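Local coordinates for hypothetical protein TTHA1254 (Thermus thermophilus, PDB 2D4O), which is of unknown function but has a GNAT-like acetyltransferase fold, and may therefore act as an acyltransferase, at residues A[2-7]-A[39-44]; A[63-68]-A[95-100]; A[67-72]-A[101-106]. The protein carries 1 engineered substitution. All coordinates share one frame; numbering follows the deposited sequence.

Contact 1 of 3, residues A[2-7]-A[39-44]; sequences RFRPFT and LAEEGE
R4 and E41 both carry CG in the crowded position between backbone N and carbonyl carbon (chi1 57° for R4), and both chains then run out extended, which brings guanidinium and carboxylate together over the R4–L39 and R2–E41 side of the sheet. The grip is side-on and uses two nitrogens, one to each oxygen: R4 NE lies 2.7 Å from E41 OE1 in a nearly straight bond, and R4 NH2 reaches E41 OE2 at 3.1 Å along a more bent path. OE1 sits in the guanidinium plane, yet the two planes are 65° apart, so both nitrogens meet the carboxylate from above its plane rather than within it. L39 runs alongside R4, and its CD2 rests against one guanidinium face, 3.4 Å from R4 NH2. The remaining nitrogen, R4 NH1, turns back to P5 O (3.1 Å) and also forms a salt bridge to D10. With an alanine here in place of R4, E41 is likely to lose its two-nitrogen partner, and L39 CD2 the flat group lying against it. On the other side of the sheet, F3 CE1 lies 3.7 Å from A40 CB. Four backbone bonds join the strands; R2 N to E41 O, at 2.7 Å, is the shortest, while R4 and L39 exchange the pair at the other end. R2–E41 and R4–L39 are thus hydrogen-bonded pairs flanking the non-hydrogen-bonded pair F3–A40, where the CA atoms are 4.6 Å apart. L39 also packs on helix 11-17, and F6 on helix 25-32. The register and the 151° between strand directions define an antiparallel pairing of strand 2-4, outermost in this chain's sheet, with strand 38-42, the arrangement of the first two strands in a GNAT fold.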
# COMPACT_ATOMS: atom_id res chain seq x y z
N ARG A 2 -2.24 14.92 -4.29
CA ARG A 2 -1.03 14.51 -4.98
C ARG A 2 -0.44 13.23 -4.43
O ARG A 2 -0.65 12.88 -3.25
CB ARG A 2 0.04 15.59 -4.91
CG ARG A 2 -0.35 16.89 -5.62
CD ARG A 2 -0.39 16.80 -7.14
NE ARG A 2 -0.66 18.12 -7.71
CZ ARG A 2 -1.86 18.70 -7.75
NH1 ARG A 2 -2.93 18.09 -7.28
NH2 ARG A 2 -1.98 19.92 -8.26
N PHE A 3 0.33 12.53 -5.27
CA PHE A 3 0.90 11.25 -4.89
C PHE A 3 2.40 11.28 -5.19
O PHE A 3 2.81 11.75 -6.22
CB PHE A 3 0.22 10.09 -5.64
CG PHE A 3 -1.26 10.12 -5.51
CD1 PHE A 3 -1.89 9.46 -4.47
CD2 PHE A 3 -2.02 10.88 -6.39
CE1 PHE A 3 -3.26 9.53 -4.33
CE2 PHE A 3 -3.40 10.96 -6.25
CZ PHE A 3 -4.02 10.30 -5.22
N ARG A 4 3.21 10.79 -4.27
CA ARG A 4 4.67 10.86 -4.43
C ARG A 4 5.37 9.83 -3.59
O ARG A 4 4.79 9.31 -2.66
CB ARG A 4 5.15 12.21 -3.99
CG ARG A 4 4.79 12.60 -2.54
CD ARG A 4 5.44 13.92 -2.16
NE ARG A 4 5.13 14.39 -0.81
CZ ARG A 4 5.82 14.01 0.28
NH1 ARG A 4 6.83 13.14 0.20
NH2 ARG A 4 5.50 14.51 1.47
N PRO A 5 6.65 9.57 -3.87
CA PRO A 5 7.44 8.76 -2.96
C PRO A 5 7.54 9.50 -1.65
O PRO A 5 7.43 10.73 -1.62
CB PRO A 5 8.82 8.69 -3.67
CG PRO A 5 8.50 8.91 -5.08
CD PRO A 5 7.44 9.98 -5.04
N PHE A 6 7.73 8.76 -0.56
CA PHE A 6 8.03 9.37 0.73
C PHE A 6 9.48 9.17 1.10
O PHE A 6 10.15 8.30 0.55
CB PHE A 6 7.13 8.85 1.84
CG PHE A 6 7.09 7.36 1.97
CD1 PHE A 6 8.12 6.65 2.58
CD2 PHE A 6 5.97 6.66 1.57
CE1 PHE A 6 8.05 5.26 2.74
CE2 PHE A 6 5.89 5.27 1.71
CZ PHE A 6 6.93 4.57 2.30
N THR A 7 9.97 9.99 2.03
CA THR A 7 11.33 9.89 2.55
C THR A 7 11.28 9.87 4.09
O THR A 7 10.22 9.98 4.69
CB THR A 7 12.17 11.12 2.12
OG1 THR A 7 11.62 12.29 2.76
CG2 THR A 7 12.06 11.39 0.58
N LEU A 39 2.88 7.98 -0.85
CA LEU A 39 2.15 8.80 0.09
C LEU A 39 1.20 9.67 -0.74
O LEU A 39 1.58 10.15 -1.80
CB LEU A 39 3.12 9.70 0.84
CG LEU A 39 2.66 10.82 1.78
CD1 LEU A 39 1.92 10.30 2.99
CD2 LEU A 39 3.88 11.63 2.28
N ALA A 40 -0.01 9.85 -0.23
CA ALA A 40 -1.00 10.78 -0.74
C ALA A 40 -1.15 11.99 0.18
O ALA A 40 -1.23 11.82 1.39
CB ALA A 40 -2.34 10.08 -0.83
N GLU A 41 -1.23 13.19 -0.38
CA GLU A 41 -1.52 14.40 0.40
C GLU A 41 -2.44 15.38 -0.39
O GLU A 41 -2.41 15.47 -1.62
CB GLU A 41 -0.23 15.07 0.95
CG GLU A 41 0.90 15.15 -0.04
CD GLU A 41 2.25 15.63 0.48
OE1 GLU A 41 3.00 16.08 -0.41
OE2 GLU A 41 2.61 15.55 1.69
N GLU A 42 -3.34 16.02 0.35
CA GLU A 42 -4.19 17.09 -0.15
C GLU A 42 -3.65 18.39 0.43
O GLU A 42 -3.80 18.66 1.62
CB GLU A 42 -5.64 16.86 0.28
CG GLU A 42 -6.63 17.92 -0.20
CD GLU A 42 -6.79 17.95 -1.71
OE1 GLU A 42 -6.68 19.07 -2.32
OE2 GLU A 42 -7.01 16.87 -2.29
N GLY A 43 -3.02 19.20 -0.43
CA GLY A 43 -2.24 20.33 0.02
C GLY A 43 -1.17 19.76 0.92
O GLY A 43 -0.53 18.78 0.56
N GLU A 44 -1.03 20.33 2.11
CA GLU A 44 -0.07 19.88 3.12
C GLU A 44 -0.57 18.75 4.02
O GLU A 44 0.18 18.21 4.82
CB GLU A 44 0.34 21.05 3.98
CG GLU A 44 1.48 21.86 3.39
CD GLU A 44 1.63 23.22 4.04
OE1 GLU A 44 1.49 23.32 5.29
OE2 GLU A 44 1.88 24.21 3.30

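Contact 2 of 3, residues A[63-68]-A[95-100]; sequences VLVTRM and VALHLD. Engineered in segment 63-68: M68 (natural residue Ile).
The beta-alpha-beta unit formed by strand 61-70, helix 73-89 and strand 94-97 closes here, its two strands lying side by side and parallel, with 27° between their directions. Two straight backbone bonds establish the register: A96 N donates to V63 O at 2.8 Å, and V65 N to A96 O at 2.9 Å, so A96 is held through both its N-H and its carbonyl. After A96 the direct backbone bonds stop, and a water takes over, donating a hydrogen bond to V65 O (2.6 Å) and accepting one from H98 N (2.8 Å). V65 and L97 run out in step from the same face, with V65 CB 3.6 Å from L97 CB. On that face V65 CG2 also meets V95 CG1 at 4.2 Å. On the other side of the sheet, with CG anti to the backbone N (chi1 176°) and a turn at chi2, L64 brings CD1 to 4.0 Å from H98 NE2. T66 and R67 form a classic beta bulge opposite L51 of strand 45-56. Helix 73-89 covers V63 and V95 through V83, while L97 packs on L110 of helix 104-112; strand 45-56 flanks strand 61-70 along its other edge.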
# COMPACT_ATOMS: atom_id res chain seq x y z
N VAL A 63 3.68 -7.60 -7.05
CA VAL A 63 3.90 -6.49 -6.12
C VAL A 63 2.86 -6.68 -5.02
O VAL A 63 1.65 -6.63 -5.25
CB VAL A 63 3.88 -5.12 -6.81
CG1 VAL A 63 3.64 -3.99 -5.81
CG2 VAL A 63 5.23 -4.88 -7.53
N LEU A 64 3.36 -6.99 -3.84
CA LEU A 64 2.55 -7.20 -2.66
C LEU A 64 2.48 -5.93 -1.83
O LEU A 64 3.50 -5.36 -1.40
CB LEU A 64 3.14 -8.35 -1.85
CG LEU A 64 2.46 -8.66 -0.52
CD1 LEU A 64 1.04 -9.20 -0.73
CD2 LEU A 64 3.30 -9.59 0.27
N VAL A 65 1.26 -5.48 -1.59
CA VAL A 65 1.03 -4.32 -0.75
C VAL A 65 0.87 -4.85 0.66
O VAL A 65 -0.09 -5.55 0.94
CB VAL A 65 -0.22 -3.55 -1.16
CG1 VAL A 65 -0.50 -2.37 -0.24
CG2 VAL A 65 -0.09 -3.08 -2.59
N THR A 66 1.86 -4.57 1.50
CA THR A 66 1.78 -4.85 2.93
C THR A 66 0.73 -4.06 3.70
O THR A 66 0.03 -4.61 4.58
CB THR A 66 3.17 -4.58 3.55
OG1 THR A 66 4.01 -5.65 3.18
CG2 THR A 66 3.16 -4.57 5.13
N ARG A 67 0.66 -2.77 3.40
CA ARG A 67 -0.23 -1.89 4.08
C ARG A 67 -0.72 -0.75 3.20
O ARG A 67 0.02 -0.18 2.45
CB ARG A 67 0.44 -1.36 5.34
CG ARG A 67 -0.57 -0.75 6.25
CD ARG A 67 -0.03 -0.49 7.62
NE ARG A 67 -0.97 0.26 8.42
CZ ARG A 67 -0.63 0.80 9.57
NH1 ARG A 67 0.60 0.62 10.02
NH2 ARG A 67 -1.52 1.50 10.27
N MSE A 68 -2.01 -0.47 3.26
CA MSE A 68 -2.55 0.77 2.70
C MSE A 68 -3.52 1.42 3.68
O MSE A 68 -4.36 0.73 4.27
CB MSE A 68 -3.27 0.55 1.37
CG MSE A 68 -3.42 1.89 0.55
SE MSE A 68 -4.29 1.53 -1.06
CE MSE A 68 -2.65 0.74 -1.98
N VAL A 95 -0.53 -7.16 -9.03
CA VAL A 95 -0.49 -6.43 -7.78
C VAL A 95 -1.47 -7.12 -6.84
O VAL A 95 -2.59 -7.43 -7.25
CB VAL A 95 -0.91 -4.99 -7.94
CG1 VAL A 95 -0.82 -4.29 -6.56
CG2 VAL A 95 0.00 -4.27 -8.93
N ALA A 96 -1.04 -7.42 -5.62
CA ALA A 96 -1.92 -8.10 -4.67
C ALA A 96 -1.91 -7.36 -3.36
O ALA A 96 -0.91 -6.78 -2.99
CB ALA A 96 -1.47 -9.50 -4.44
N LEU A 97 -3.06 -7.38 -2.69
CA LEU A 97 -3.14 -6.92 -1.31
C LEU A 97 -4.28 -7.58 -0.55
O LEU A 97 -5.16 -8.20 -1.15
CB LEU A 97 -3.26 -5.43 -1.26
CG LEU A 97 -4.52 -4.73 -1.65
CD1 LEU A 97 -4.55 -3.27 -1.10
CD2 LEU A 97 -4.58 -4.76 -3.18
N HIS A 98 -4.26 -7.45 0.77
CA HIS A 98 -5.24 -8.15 1.60
C HIS A 98 -6.27 -7.18 2.05
O HIS A 98 -5.93 -6.15 2.63
CB HIS A 98 -4.57 -8.80 2.79
CG HIS A 98 -3.47 -9.71 2.40
ND1 HIS A 98 -3.69 -10.90 1.75
CD2 HIS A 98 -2.13 -9.56 2.48
CE1 HIS A 98 -2.53 -11.46 1.47
NE2 HIS A 98 -1.57 -10.67 1.91
N LEU A 99 -7.53 -7.51 1.77
CA LEU A 99 -8.65 -6.69 2.13
C LEU A 99 -9.38 -7.23 3.36
O LEU A 99 -9.90 -8.36 3.38
CB LEU A 99 -9.64 -6.63 0.98
CG LEU A 99 -10.97 -5.93 1.24
CD1 LEU A 99 -10.75 -4.47 1.70
CD2 LEU A 99 -11.84 -5.98 -0.04
N ASP A 100 -9.48 -6.38 4.37
CA ASP A 100 -10.35 -6.63 5.48
C ASP A 100 -11.71 -6.20 4.97
O ASP A 100 -11.88 -5.04 4.60
CB ASP A 100 -9.86 -5.80 6.67
CG ASP A 100 -10.81 -5.84 7.85
OD1 ASP A 100 -11.92 -6.42 7.76
OD2 ASP A 100 -10.52 -5.29 8.93
O HOH W 1 -2.08 -6.45 2.28

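Contact 3 of 3, residues A[67-72]-A[101-106]; sequences RMEGRS and PERKEL. Engineered in segment 67-72: M68 (natural residue Ile).
A single carbonyl oxygen, M68 O, receives both terminal nitrogens of R103: NH2 at 2.9 Å and NH1 at 3.1 Å, an end-on grip with the oxygen near the guanidinium plane. NH1 comes in almost along the C=O axis (165°), whereas NH2 is tilted 32° from the carbonyl plane. The bend of R103 at chi3 (62°) sets the guanidinium so that both NH groups face M68 O, and L106 CD2 lies over one guanidinium face, toward its rim. A water accepts from M68 N and, weakly, from R103 NH1.

E69 OE1 lies 3.8 Å from R103 NH2, a long ion pair in which the oxygen is well out of the guanidinium plane, so the attraction is of charges alone. E69 OE2 faces R67 instead and takes both NE, at 2.8 Å on its anti lone pair, and NH2. R67, E69 and R103 thus make a salt-bridge network in which one carboxylate lies between two arginines and probably offsets their like charges.

Apolar packing is slight: the engineered selenomethionine M68 (isoleucine in nature) crosses the side chain of L106 obliquely, SE to CD1 4.1 Å. At the far end E105 OE1 lies 3.5 Å from S72 CA, and a water donates to both E105 OE2 and R71 O. S72 is the N-cap of helix 73-89, its hydroxyl bonded to A75 N, and R103 that of helix 104-112. The contact therefore joins the end of strand 61-70 to the start of helix 104-112, in the region where GNAT proteins typically bind acetyl-CoA, although no ligand here demonstrates such a site.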
# COMPACT_ATOMS: atom_id res chain seq x y z
N ARG A 67 0.66 -2.77 3.40
CA ARG A 67 -0.23 -1.89 4.08
C ARG A 67 -0.72 -0.75 3.20
O ARG A 67 0.02 -0.18 2.45
CB ARG A 67 0.44 -1.36 5.34
CG ARG A 67 -0.57 -0.75 6.25
CD ARG A 67 -0.03 -0.49 7.62
NE ARG A 67 -0.97 0.26 8.42
CZ ARG A 67 -0.63 0.80 9.57
NH1 ARG A 67 0.60 0.62 10.02
NH2 ARG A 67 -1.52 1.50 10.27
N MSE A 68 -2.01 -0.47 3.26
CA MSE A 68 -2.55 0.77 2.70
C MSE A 68 -3.52 1.42 3.68
O MSE A 68 -4.36 0.73 4.27
CB MSE A 68 -3.27 0.55 1.37
CG MSE A 68 -3.42 1.89 0.55
SE MSE A 68 -4.29 1.53 -1.06
CE MSE A 68 -2.65 0.74 -1.98
N GLU A 69 -3.36 2.73 3.87
CA GLU A 69 -4.22 3.57 4.68
C GLU A 69 -4.63 4.76 3.85
O GLU A 69 -3.94 5.16 2.93
CB GLU A 69 -3.52 4.06 5.93
CG GLU A 69 -2.94 2.98 6.83
CD GLU A 69 -4.00 2.10 7.48
OE1 GLU A 69 -5.21 2.44 7.42
OE2 GLU A 69 -3.62 1.06 8.06
N GLY A 70 -5.76 5.35 4.18
CA GLY A 70 -6.32 6.42 3.38
C GLY A 70 -7.57 7.00 4.00
O GLY A 70 -8.38 6.25 4.50
N ARG A 71 -7.72 8.32 3.95
CA ARG A 71 -8.83 8.97 4.61
C ARG A 71 -10.00 9.19 3.65
O ARG A 71 -11.03 9.70 4.05
CB ARG A 71 -8.37 10.28 5.22
CG ARG A 71 -7.32 10.05 6.32
CD ARG A 71 -6.65 11.31 6.82
NE ARG A 71 -7.63 12.25 7.32
CZ ARG A 71 -7.38 13.54 7.59
NH1 ARG A 71 -6.14 14.03 7.44
NH2 ARG A 71 -8.35 14.32 8.04
N SER A 72 -9.83 8.83 2.39
CA SER A 72 -10.91 8.93 1.41
C SER A 72 -10.74 7.91 0.31
O SER A 72 -9.65 7.48 -0.00
CB SER A 72 -10.97 10.33 0.79
OG SER A 72 -9.82 10.59 -0.03
N PRO A 101 -12.68 -7.12 4.93
CA PRO A 101 -14.00 -6.84 4.36
C PRO A 101 -14.78 -5.72 5.04
O PRO A 101 -15.72 -5.21 4.45
CB PRO A 101 -14.76 -8.17 4.55
CG PRO A 101 -13.69 -9.19 4.66
CD PRO A 101 -12.61 -8.50 5.43
N GLU A 102 -14.42 -5.36 6.26
CA GLU A 102 -15.06 -4.25 6.95
C GLU A 102 -14.57 -2.88 6.46
O GLU A 102 -15.17 -1.86 6.75
CB GLU A 102 -14.87 -4.39 8.46
CG GLU A 102 -15.76 -5.47 9.10
CD GLU A 102 -17.25 -5.13 9.02
OE1 GLU A 102 -17.69 -4.14 9.67
OE2 GLU A 102 -18.00 -5.84 8.30
N ARG A 103 -13.49 -2.84 5.69
CA ARG A 103 -12.94 -1.60 5.19
C ARG A 103 -13.62 -1.26 3.87
O ARG A 103 -13.15 -1.64 2.81
CB ARG A 103 -11.43 -1.72 5.00
CG ARG A 103 -10.65 -2.01 6.28
CD ARG A 103 -9.15 -2.06 6.02
NE ARG A 103 -8.71 -0.75 5.55
CZ ARG A 103 -7.49 -0.46 5.11
NH1 ARG A 103 -6.55 -1.37 5.04
NH2 ARG A 103 -7.23 0.79 4.72
N LYS A 104 -14.69 -0.49 3.96
CA LYS A 104 -15.62 -0.34 2.86
C LYS A 104 -15.09 0.61 1.85
O LYS A 104 -15.29 0.40 0.67
CB LYS A 104 -16.99 0.17 3.34
CG LYS A 104 -17.77 -0.77 4.27
CD LYS A 104 -17.72 -2.26 3.88
CE LYS A 104 -18.63 -3.06 4.86
NZ LYS A 104 -19.01 -4.40 4.35
N GLU A 105 -14.37 1.63 2.31
CA GLU A 105 -13.73 2.55 1.39
C GLU A 105 -12.66 1.89 0.52
O GLU A 105 -12.64 2.09 -0.67
CB GLU A 105 -13.17 3.76 2.13
CG GLU A 105 -14.24 4.72 2.63
CD GLU A 105 -13.69 6.06 3.11
OE1 GLU A 105 -12.45 6.31 3.09
OE2 GLU A 105 -14.51 6.91 3.50
N LEU A 106 -11.79 1.10 1.13
CA LEU A 106 -10.79 0.35 0.39
C LEU A 106 -11.44 -0.65 -0.57
O LEU A 106 -10.95 -0.81 -1.69
CB LEU A 106 -9.85 -0.39 1.34
CG LEU A 106 -8.74 -1.18 0.66
CD1 LEU A 106 -7.88 -0.28 -0.22
CD2 LEU A 106 -7.87 -1.92 1.71
O HOH W 2 -3.65 -2.40 4.67
O HOH W 3 -13.87 9.35 3.86

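All three contacts reach one mixed sheet and all are partly buried, none wholly core or surface. Contact 2 lies nearest the middle of the chain, about 6 Å between centres, and is mainly backbone pairing and aliphatic packing between parallel strands. Contacts 1 and 3 lie farther out, where charges take part. Contact 1, about 13 Å from the chain centre, adds a charged pair to its antiparallel pairing at the opposite border of the sheet; its centre is about 19 Å from that of contact 2. Contact 3, at about 10 Å, replaces strand pairing with side-chain-to-carbonyl bonds, charges and water. Contacts 2 and 3 share R67 and M68, and meet where L99 CD1 packs on L106 CD2 at 3.9 Å.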